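Local coordinates for protein hydrolase, HAD superfamily, subfamily III A (Legionella pneumophila, PDB 3N1U) that probably hydrolyses 3-deoxy-D-manno-octulosonate 8-phosphate to KDO and inorganic phosphate, a metal-dependent step of lipopolysaccharide biosynthesis, at residues I85-K90 with K103-L108; M53-L58 with E81-T86; G132-N137 with Q141-A146. One frame throughout, in Å; residues are numbered along the deposited sequence.

Contact 1 of 3, residues I85-K90 with K103-L108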
loop_
_atom_site.group_PDB
_atom_site.type_symbol
_atom_site.label_atom_id
_atom_site.label_comp_id
_atom_site.label_asym_id
_atom_site.label_seq_id
_atom_site.Cartn_x
_atom_site.Cartn_y
_atom_site.Cartn_z
ATOM N N ILE A 85 -21.644 12.951 -7.863
ATOM C CA ILE A 85 -21.986 13.549 -6.567
ATOM C C ILE A 85 -22.015 15.054 -6.709
ATOM O O ILE A 85 -20.957 15.649 -6.953
ATOM C CB ILE A 85 -20.927 13.180 -5.487
ATOM C CG1 ILE A 85 -21.110 11.690 -5.143
ATOM C CG2 ILE A 85 -21.111 14.076 -4.239
ATOM C CD1 ILE A 85 -19.967 10.999 -4.471
ATOM N N THR A 86 -23.187 15.666 -6.522
ATOM C CA THR A 86 -23.297 17.128 -6.680
ATOM C C THR A 86 -23.223 17.928 -5.364
ATOM O O THR A 86 -22.815 19.088 -5.378
ATOM C CB THR A 86 -24.550 17.535 -7.444
ATOM O OG1 THR A 86 -25.687 17.176 -6.674
ATOM C CG2 THR A 86 -24.600 16.820 -8.806
ATOM N N HIS A 87 -23.606 17.318 -4.242
ATOM C CA HIS A 87 -23.563 18.031 -2.969
ATOM C C HIS A 87 -22.186 17.895 -2.360
ATOM O O HIS A 87 -21.911 16.900 -1.676
ATOM C CB HIS A 87 -24.602 17.450 -2.020
ATOM C CG HIS A 87 -26.008 17.662 -2.480
ATOM N ND1 HIS A 87 -26.667 18.862 -2.336
ATOM C CD2 HIS A 87 -26.869 16.832 -3.108
ATOM C CE1 HIS A 87 -27.885 18.761 -2.841
ATOM N NE2 HIS A 87 -28.038 17.535 -3.310
ATOM N N TYR A 88 -21.291 18.854 -2.613
ATOM C CA TYR A 88 -19.993 18.764 -1.919
ATOM C C TYR A 88 -19.294 20.067 -1.644
ATOM O O TYR A 88 -19.497 21.053 -2.360
ATOM C CB TYR A 88 -19.032 17.778 -2.599
ATOM C CG TYR A 88 -18.484 18.259 -3.918
ATOM C CD1 TYR A 88 -19.218 18.104 -5.092
ATOM C CD2 TYR A 88 -17.222 18.823 -3.992
ATOM C CE1 TYR A 88 -18.688 18.518 -6.338
ATOM C CE2 TYR A 88 -16.676 19.257 -5.233
ATOM C CZ TYR A 88 -17.413 19.099 -6.389
ATOM O OH TYR A 88 -16.888 19.521 -7.601
ATOM N N TYR A 89 -18.452 20.031 -0.603
ATOM C CA TYR A 89 -17.921 21.245 0.018
ATOM C C TYR A 89 -16.452 21.038 0.242
ATOM O O TYR A 89 -16.051 20.120 0.971
ATOM C CB TYR A 89 -18.601 21.541 1.371
ATOM C CG TYR A 89 -20.124 21.706 1.315
ATOM C CD1 TYR A 89 -20.959 20.602 1.188
ATOM C CD2 TYR A 89 -20.721 22.982 1.395
ATOM C CE1 TYR A 89 -22.379 20.751 1.127
ATOM C CE2 TYR A 89 -22.108 23.141 1.345
ATOM C CZ TYR A 89 -22.932 22.017 1.197
ATOM O OH TYR A 89 -24.301 22.147 1.135
ATOM N N LYS A 90 -15.662 21.946 -0.334
ATOM C CA LYS A 90 -14.204 21.835 -0.338
ATOM C C LYS A 90 -13.559 22.952 0.494
ATOM O O LYS A 90 -14.183 23.999 0.691
ATOM C CB LYS A 90 -13.698 22.002 -1.769
ATOM C CG LYS A 90 -13.835 20.732 -2.632
ATOM C CD LYS A 90 -12.829 20.787 -3.756
ATOM C CE LYS A 90 -12.906 22.142 -4.452
ATOM N NZ LYS A 90 -11.860 22.272 -5.506
ATOM N N LYS A 103 -27.751 20.795 5.507
ATOM C CA LYS A 103 -28.979 20.488 6.209
ATOM C C LYS A 103 -30.125 21.366 5.686
ATOM O O LYS A 103 -31.241 20.878 5.464
ATOM C CB LYS A 103 -28.751 20.650 7.708
ATOM C CG LYS A 103 -29.963 20.410 8.599
ATOM C CD LYS A 103 -29.435 20.512 10.025
ATOM C CE LYS A 103 -30.228 19.683 10.981
ATOM N NZ LYS A 103 -31.200 20.499 11.662
ATOM N N LYS A 104 -29.852 22.662 5.494
ATOM C CA LYS A 104 -30.859 23.585 4.967
ATOM C C LYS A 104 -31.270 23.162 3.559
ATOM O O LYS A 104 -32.451 23.189 3.217
ATOM C CB LYS A 104 -30.361 25.036 4.950
ATOM C CG LYS A 104 -30.335 25.684 6.300
ATOM C CD LYS A 104 -29.913 27.151 6.177
ATOM C CE LYS A 104 -30.046 27.906 7.500
ATOM N NZ LYS A 104 -29.145 27.315 8.547
ATOM N N THR A 105 -30.285 22.786 2.740
ATOM C CA THR A 105 -30.529 22.431 1.350
ATOM C C THR A 105 -31.433 21.207 1.250
ATOM O O THR A 105 -32.367 21.177 0.441
ATOM C CB THR A 105 -29.177 22.141 0.632
ATOM O OG1 THR A 105 -28.290 23.271 0.813
ATOM C CG2 THR A 105 -29.392 21.794 -0.870
ATOM N N LEU A 106 -31.178 20.211 2.095
ATOM C CA LEU A 106 -31.917 18.953 2.014
ATOM C C LEU A 106 -33.204 18.927 2.841
ATOM O O LEU A 106 -34.070 18.123 2.559
ATOM C CB LEU A 106 -31.017 17.764 2.400
ATOM C CG LEU A 106 -29.830 17.478 1.470
ATOM C CD1 LEU A 106 -29.180 16.123 1.834
ATOM C CD2 LEU A 106 -30.306 17.451 0.022
ATOM N N GLY A 107 -33.300 19.746 3.890
ATOM C CA GLY A 107 -34.546 19.779 4.723
ATOM C C GLY A 107 -34.628 18.592 5.697
ATOM O O GLY A 107 -35.701 18.233 6.179
ATOM N N LEU A 108 -33.480 18.021 6.033
ATOM C CA LEU A 108 -33.434 16.815 6.866
ATOM C C LEU A 108 -33.193 17.073 8.353
ATOM O O LEU A 108 -32.568 18.071 8.729
ATOM C CB LEU A 108 -32.356 15.829 6.357
ATOM C CG LEU A 108 -32.483 15.212 4.956
ATOM C CD1 LEU A 108 -31.270 14.220 4.677
ATOM C CD2 LEU A 108 -33.798 14.491 4.820
#
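H87, on the edge strand 87-89 of the parallel sheet, reaches the last turn of helix 96-106 and meets T105 and L106 there. Its CB points toward the helix, and chi1 of -65° sets CG opposite the carbonyl carbon. CB and CG make no contact with residues 103-108; ND1 is marginal, and CE1 and NE2 do the touching. CE1 lies 3.9 Å from T105 CG2, a methyl that arrives at the ring edge, close to the ring plane. The same CE1 lies 4.0 Å from L106 CD2, and H87 NE2 is equally near that methyl, which approaches obliquely. The CB of L106 leaves the helix to one flank, but the end of the side chain comes nearer the strand. Two residues on, Y89 also directs its CB at the helix; its OH stands 4.2 Å from T105 OG1, and each hydroxyl is hydrogen-bonded to H101 instead, Y89 OH through ND1 and T105 OG1 through the backbone O. H87 and Y89 also touch L102, one turn back from L106. With 127 Å² buried and no hydrogen bond crossing, the segments are joined by van der Waals contact at the protein surface, while both hydroxyls are bonded to H101.

Contact 2 of 3, residues M53-L58 with E81-T86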
loop_
_atom_site.group_PDB
_atom_site.type_symbol
_atom_site.label_atom_id
_atom_site.label_comp_id
_atom_site.label_asym_id
_atom_site.label_seq_id
_atom_site.Cartn_x
_atom_site.Cartn_y
_atom_site.Cartn_z
HETATM N N MSE A 53 -18.710 2.215 -5.779
HETATM C CA MSE A 53 -19.928 1.402 -5.981
HETATM C C MSE A 53 -20.912 1.570 -4.811
HETATM O O MSE A 53 -22.123 1.676 -5.045
HETATM C CB MSE A 53 -19.546 -0.089 -6.169
HETATM C CG MSE A 53 -20.705 -1.042 -6.158
HETATM SE SE MSE A 53 -21.731 -0.790 -7.823
HETATM C CE MSE A 53 -20.448 -1.694 -8.917
ATOM N N GLY A 54 -20.394 1.546 -3.573
ATOM C CA GLY A 54 -21.209 1.850 -2.356
ATOM C C GLY A 54 -22.023 3.135 -2.492
ATOM O O GLY A 54 -23.260 3.155 -2.287
ATOM N N LEU A 55 -21.344 4.195 -2.882
ATOM C CA LEU A 55 -22.033 5.485 -3.038
ATOM C C LEU A 55 -23.040 5.440 -4.162
ATOM O O LEU A 55 -24.131 5.970 -4.027
ATOM C CB LEU A 55 -20.996 6.606 -3.227
ATOM C CG LEU A 55 -19.982 6.747 -2.061
ATOM C CD1 LEU A 55 -19.046 7.946 -2.310
ATOM C CD2 LEU A 55 -20.738 6.944 -0.696
ATOM N N LYS A 56 -22.706 4.774 -5.275
ATOM C CA LYS A 56 -23.675 4.655 -6.358
ATOM C C LYS A 56 -24.888 3.819 -5.989
ATOM O O LYS A 56 -26.019 4.077 -6.481
ATOM C CB LYS A 56 -23.022 4.081 -7.625
ATOM C CG LYS A 56 -22.011 5.009 -8.294
ATOM C CD LYS A 56 -21.292 4.201 -9.358
ATOM C CE LYS A 56 -20.508 5.098 -10.289
ATOM N NZ LYS A 56 -19.922 4.220 -11.356
ATOM N N LEU A 57 -24.665 2.806 -5.154
ATOM C CA LEU A 57 -25.799 2.004 -4.684
ATOM C C LEU A 57 -26.702 2.822 -3.771
ATOM O O LEU A 57 -27.937 2.686 -3.826
ATOM C CB LEU A 57 -25.322 0.759 -3.946
ATOM C CG LEU A 57 -24.663 -0.343 -4.828
ATOM C CD1 LEU A 57 -23.935 -1.450 -4.021
ATOM C CD2 LEU A 57 -25.677 -0.976 -5.735
ATOM N N LEU A 58 -26.116 3.614 -2.879
ATOM C CA LEU A 58 -27.003 4.466 -2.057
ATOM C C LEU A 58 -27.852 5.342 -2.945
ATOM O O LEU A 58 -29.085 5.466 -2.782
ATOM C CB LEU A 58 -26.191 5.360 -1.107
ATOM C CG LEU A 58 -25.524 4.676 0.092
ATOM C CD1 LEU A 58 -24.797 5.734 0.957
ATOM C CD2 LEU A 58 -26.572 3.944 0.907
ATOM N N GLU A 81 -17.199 14.370 -9.874
ATOM C CA GLU A 81 -17.805 14.313 -11.224
ATOM C C GLU A 81 -17.932 12.862 -11.712
ATOM O O GLU A 81 -18.962 12.492 -12.261
ATOM C CB GLU A 81 -16.987 15.128 -12.229
ATOM C CG GLU A 81 -17.556 14.998 -13.667
ATOM C CD GLU A 81 -16.753 15.752 -14.736
ATOM O OE1 GLU A 81 -17.403 16.215 -15.696
ATOM O OE2 GLU A 81 -15.496 15.871 -14.633
ATOM N N GLN A 82 -16.899 12.037 -11.469
ATOM C CA GLN A 82 -16.906 10.607 -11.838
ATOM C C GLN A 82 -18.059 9.902 -11.182
ATOM O O GLN A 82 -18.730 9.086 -11.830
ATOM C CB GLN A 82 -15.625 9.849 -11.387
ATOM C CG GLN A 82 -14.445 10.009 -12.296
ATOM C CD GLN A 82 -13.247 9.142 -11.891
ATOM O OE1 GLN A 82 -13.169 8.597 -10.771
ATOM N NE2 GLN A 82 -12.285 9.035 -12.810
ATOM N N LEU A 83 -18.269 10.192 -9.900
ATOM C CA LEU A 83 -19.318 9.525 -9.131
ATOM C C LEU A 83 -20.718 10.154 -9.244
ATOM O O LEU A 83 -21.695 9.594 -8.753
ATOM C CB LEU A 83 -18.897 9.428 -7.670
ATOM C CG LEU A 83 -17.709 8.495 -7.414
ATOM C CD1 LEU A 83 -17.387 8.481 -5.917
ATOM C CD2 LEU A 83 -17.939 7.082 -7.979
ATOM N N GLY A 84 -20.812 11.291 -9.926
ATOM C CA GLY A 84 -22.102 12.033 -10.042
ATOM C C GLY A 84 -22.590 12.621 -8.733
ATOM O O GLY A 84 -23.807 12.831 -8.516
ATOM N N ILE A 85 -21.644 12.951 -7.863
ATOM C CA ILE A 85 -21.986 13.549 -6.567
ATOM C C ILE A 85 -22.015 15.054 -6.709
ATOM O O ILE A 85 -20.957 15.649 -6.953
ATOM C CB ILE A 85 -20.927 13.180 -5.487
ATOM C CG1 ILE A 85 -21.110 11.690 -5.143
ATOM C CG2 ILE A 85 -21.111 14.076 -4.239
ATOM C CD1 ILE A 85 -19.967 10.999 -4.471
ATOM N N THR A 86 -23.187 15.666 -6.522
ATOM C CA THR A 86 -23.297 17.128 -6.680
ATOM C C THR A 86 -23.223 17.928 -5.364
ATOM O O THR A 86 -22.815 19.088 -5.378
ATOM C CB THR A 86 -24.550 17.535 -7.444
ATOM O OG1 THR A 86 -25.687 17.176 -6.674
ATOM C CG2 THR A 86 -24.600 16.820 -8.806
#
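In the Rossmann-like core of this HAD-family hydrolase, helices 49-60 and 74-83 come together beside the parallel sheet, and this contact lies where helix 74-83 ends and the chain turns toward strand 87-89. The turn is a Schellman motif: G84 leaves the helix with phi 67°, and its N bonds to E81 O at 3.2 Å. On either side of G84, I85 points its CB at helix 49-60, while L83 sets off to one flank and only its end comes nearer. L55 points its CB at the opposite segment and brings one methyl, CD1, against both partners, 4.0 Å from L83 CD1 and 3.9 Å from I85 CD1, so that the three methyls make a compact triangle. The L55 side chain crosses both at a slant, and only terminal methyls touch. For I85, chi1 of -72° places CG1 opposite the carbonyl carbon, and chi2 of 161° extends CD1 toward L55. V65 of strand 64-68 touches both L55 and I85, and L22 and C24 of strand 21-24 also pack on L55, which ties the helix pair to the sheet. The three apolar residues are buried. At the margin, partly exposed K56 leaves its helix to one flank and runs out extended, crossing the L83 side chain at about a right angle. Its aliphatic CE comes within 4.0 Å of L83 CD2.

Contact 3 of 3, residues G132-N137 with Q141-A146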
loop_
_atom_site.group_PDB
_atom_site.type_symbol
_atom_site.label_atom_id
_atom_site.label_comp_id
_atom_site.label_asym_id
_atom_site.label_seq_id
_atom_site.Cartn_x
_atom_site.Cartn_y
_atom_site.Cartn_z
ATOM N N GLY A 132 -22.883 8.590 13.376
ATOM C CA GLY A 132 -21.529 9.176 13.242
ATOM C C GLY A 132 -20.580 7.997 13.211
ATOM O O GLY A 132 -20.591 7.161 14.116
ATOM N N VAL A 133 -19.764 7.930 12.160
ATOM C CA VAL A 133 -18.924 6.748 11.911
ATOM C C VAL A 133 -17.440 7.065 11.814
ATOM O O VAL A 133 -17.038 8.060 11.186
ATOM C CB VAL A 133 -19.386 5.949 10.661
ATOM C CG1 VAL A 133 -18.479 4.700 10.434
ATOM C CG2 VAL A 133 -20.908 5.514 10.834
ATOM N N ALA A 134 -16.638 6.210 12.444
ATOM C CA ALA A 134 -15.176 6.304 12.320
ATOM C C ALA A 134 -14.659 5.214 11.391
ATOM O O ALA A 134 -15.039 4.069 11.528
ATOM C CB ALA A 134 -14.487 6.176 13.692
ATOM N N VAL A 135 -13.814 5.583 10.423
ATOM C CA VAL A 135 -12.984 4.535 9.725
ATOM C C VAL A 135 -12.043 3.891 10.755
ATOM O O VAL A 135 -11.732 4.493 11.809
ATOM C CB VAL A 135 -12.188 5.103 8.507
ATOM C CG1 VAL A 135 -13.194 5.586 7.402
ATOM C CG2 VAL A 135 -11.215 6.245 8.902
ATOM N N SER A 136 -11.590 2.653 10.502
ATOM C CA SER A 136 -10.831 1.965 11.555
ATOM C C SER A 136 -9.489 2.644 11.821
ATOM O O SER A 136 -8.926 2.465 12.871
ATOM C CB SER A 136 -10.607 0.472 11.230
ATOM O OG SER A 136 -9.704 0.290 10.166
ATOM N N ASN A 137 -8.957 3.395 10.846
ATOM C CA ASN A 137 -7.642 4.055 10.993
ATOM C C ASN A 137 -7.814 5.506 11.534
ATOM O O ASN A 137 -6.876 6.329 11.456
ATOM C CB ASN A 137 -6.939 4.130 9.592
ATOM C CG ASN A 137 -7.849 4.721 8.543
ATOM O OD1 ASN A 137 -8.932 4.250 8.366
ATOM N ND2 ASN A 137 -7.432 5.815 7.864
ATOM N N GLN A 141 -9.493 9.956 19.382
ATOM C CA GLN A 141 -10.747 10.590 19.810
ATOM C C GLN A 141 -11.930 10.301 18.888
ATOM O O GLN A 141 -13.063 10.104 19.342
ATOM C CB GLN A 141 -10.575 12.085 19.860
ATOM C CG GLN A 141 -9.998 12.585 21.156
ATOM C CD GLN A 141 -9.800 14.087 21.115
ATOM O OE1 GLN A 141 -10.755 14.846 21.249
ATOM N NE2 GLN A 141 -8.545 14.524 20.936
ATOM N N VAL A 142 -11.678 10.283 17.579
ATOM C CA VAL A 142 -12.721 9.957 16.647
ATOM C C VAL A 142 -13.193 8.509 16.835
ATOM O O VAL A 142 -14.395 8.261 16.814
ATOM C CB VAL A 142 -12.256 10.202 15.181
ATOM C CG1 VAL A 142 -13.316 9.701 14.189
ATOM C CG2 VAL A 142 -11.962 11.715 15.002
ATOM N N LEU A 143 -12.276 7.558 17.029
ATOM C CA LEU A 143 -12.695 6.171 17.311
ATOM C C LEU A 143 -13.507 6.151 18.612
ATOM O O LEU A 143 -14.525 5.461 18.708
ATOM C CB LEU A 143 -11.508 5.222 17.452
ATOM C CG LEU A 143 -10.646 4.945 16.228
ATOM C CD1 LEU A 143 -9.357 4.218 16.672
ATOM C CD2 LEU A 143 -11.450 4.075 15.201
ATOM N N GLU A 144 -13.055 6.910 19.595
ATOM C CA GLU A 144 -13.725 6.933 20.907
ATOM C C GLU A 144 -15.194 7.403 20.889
ATOM O O GLU A 144 -16.048 6.822 21.591
ATOM C CB GLU A 144 -12.895 7.755 21.905
ATOM C CG GLU A 144 -13.475 7.759 23.332
ATOM C CD GLU A 144 -12.738 8.734 24.245
ATOM O OE1 GLU A 144 -11.598 9.126 23.926
ATOM O OE2 GLU A 144 -13.322 9.134 25.270
ATOM N N PHE A 145 -15.487 8.458 20.127
ATOM C CA PHE A 145 -16.741 9.175 20.263
ATOM C C PHE A 145 -17.764 8.852 19.141
ATOM O O PHE A 145 -18.917 9.275 19.212
ATOM C CB PHE A 145 -16.527 10.698 20.420
ATOM C CG PHE A 145 -15.973 11.105 21.787
ATOM C CD1 PHE A 145 -16.814 11.217 22.909
ATOM C CD2 PHE A 145 -14.616 11.367 21.947
ATOM C CE1 PHE A 145 -16.289 11.587 24.176
ATOM C CE2 PHE A 145 -14.069 11.732 23.185
ATOM C CZ PHE A 145 -14.899 11.841 24.304
ATOM N N ALA A 146 -17.339 8.089 18.121
ATOM C CA ALA A 146 -18.238 7.699 17.055
ATOM C C ALA A 146 -19.304 6.714 17.537
ATOM O O ALA A 146 -19.081 5.989 18.505
ATOM C CB ALA A 146 -17.395 7.046 15.899
#
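A134, near the end of strand 131-134, directs CB into helix 140-145 and meets three side chains with that one methyl. V142 supplies the shortest of these approaches: chi1 of 174° puts CG1 opposite the backbone N, and this branch lies 3.7 Å from A134 CB. A146, the first residue beyond the helix, offers its own CB at 3.8 Å. The same A146 methyl packs against the strand backbone, 3.6 Å from A134 N and 3.7 Å from G132 O. L143 behaves differently. Its CB leaves the helix to one flank, but chi1 of -66° and an extended chi2 of 168° carry CD2 back to the strand, where it touches A134 CB and reaches the loop beyond. There CD2 sits 3.4 Å from V135 O and 3.8 Å from S136 O. V133 points away from the helix onto L162 of helix 158-169; V135, in the loop past the strand end, also points away and touches D118, a ligand of the bound calcium. No hydrogen bond crosses this contact within the beta-alpha-beta unit 131-149; it is methyl against methyl and backbone, consistent with the close approach of helix to strand, 5.6 Å between A134 CA and L143 CA.

How the contacts relate
Contacts 1 and 2 are neighbours, their centres 14 Å apart, and they share I85 and T86, where helix 74-83 gives way to strand 87-89. Contact 2 packs the incoming helix against helix 49-60, and contact 1 packs the outgoing edge strand against helix 96-106. Contact 3 follows later in the chain, on the other side of its centre, 22 Å from contact 1 and 23 Å from contact 2, touching neither. Contacts 1 and 3 both use strands of the six-stranded parallel sheet: 87-89 is at one edge, whereas 131-134 lies next to the opposite edge strand, 148-149. They lie on either side of strands 64-68, 21-24 and 113-117; the last two lead to calcium ligands D25 and D118.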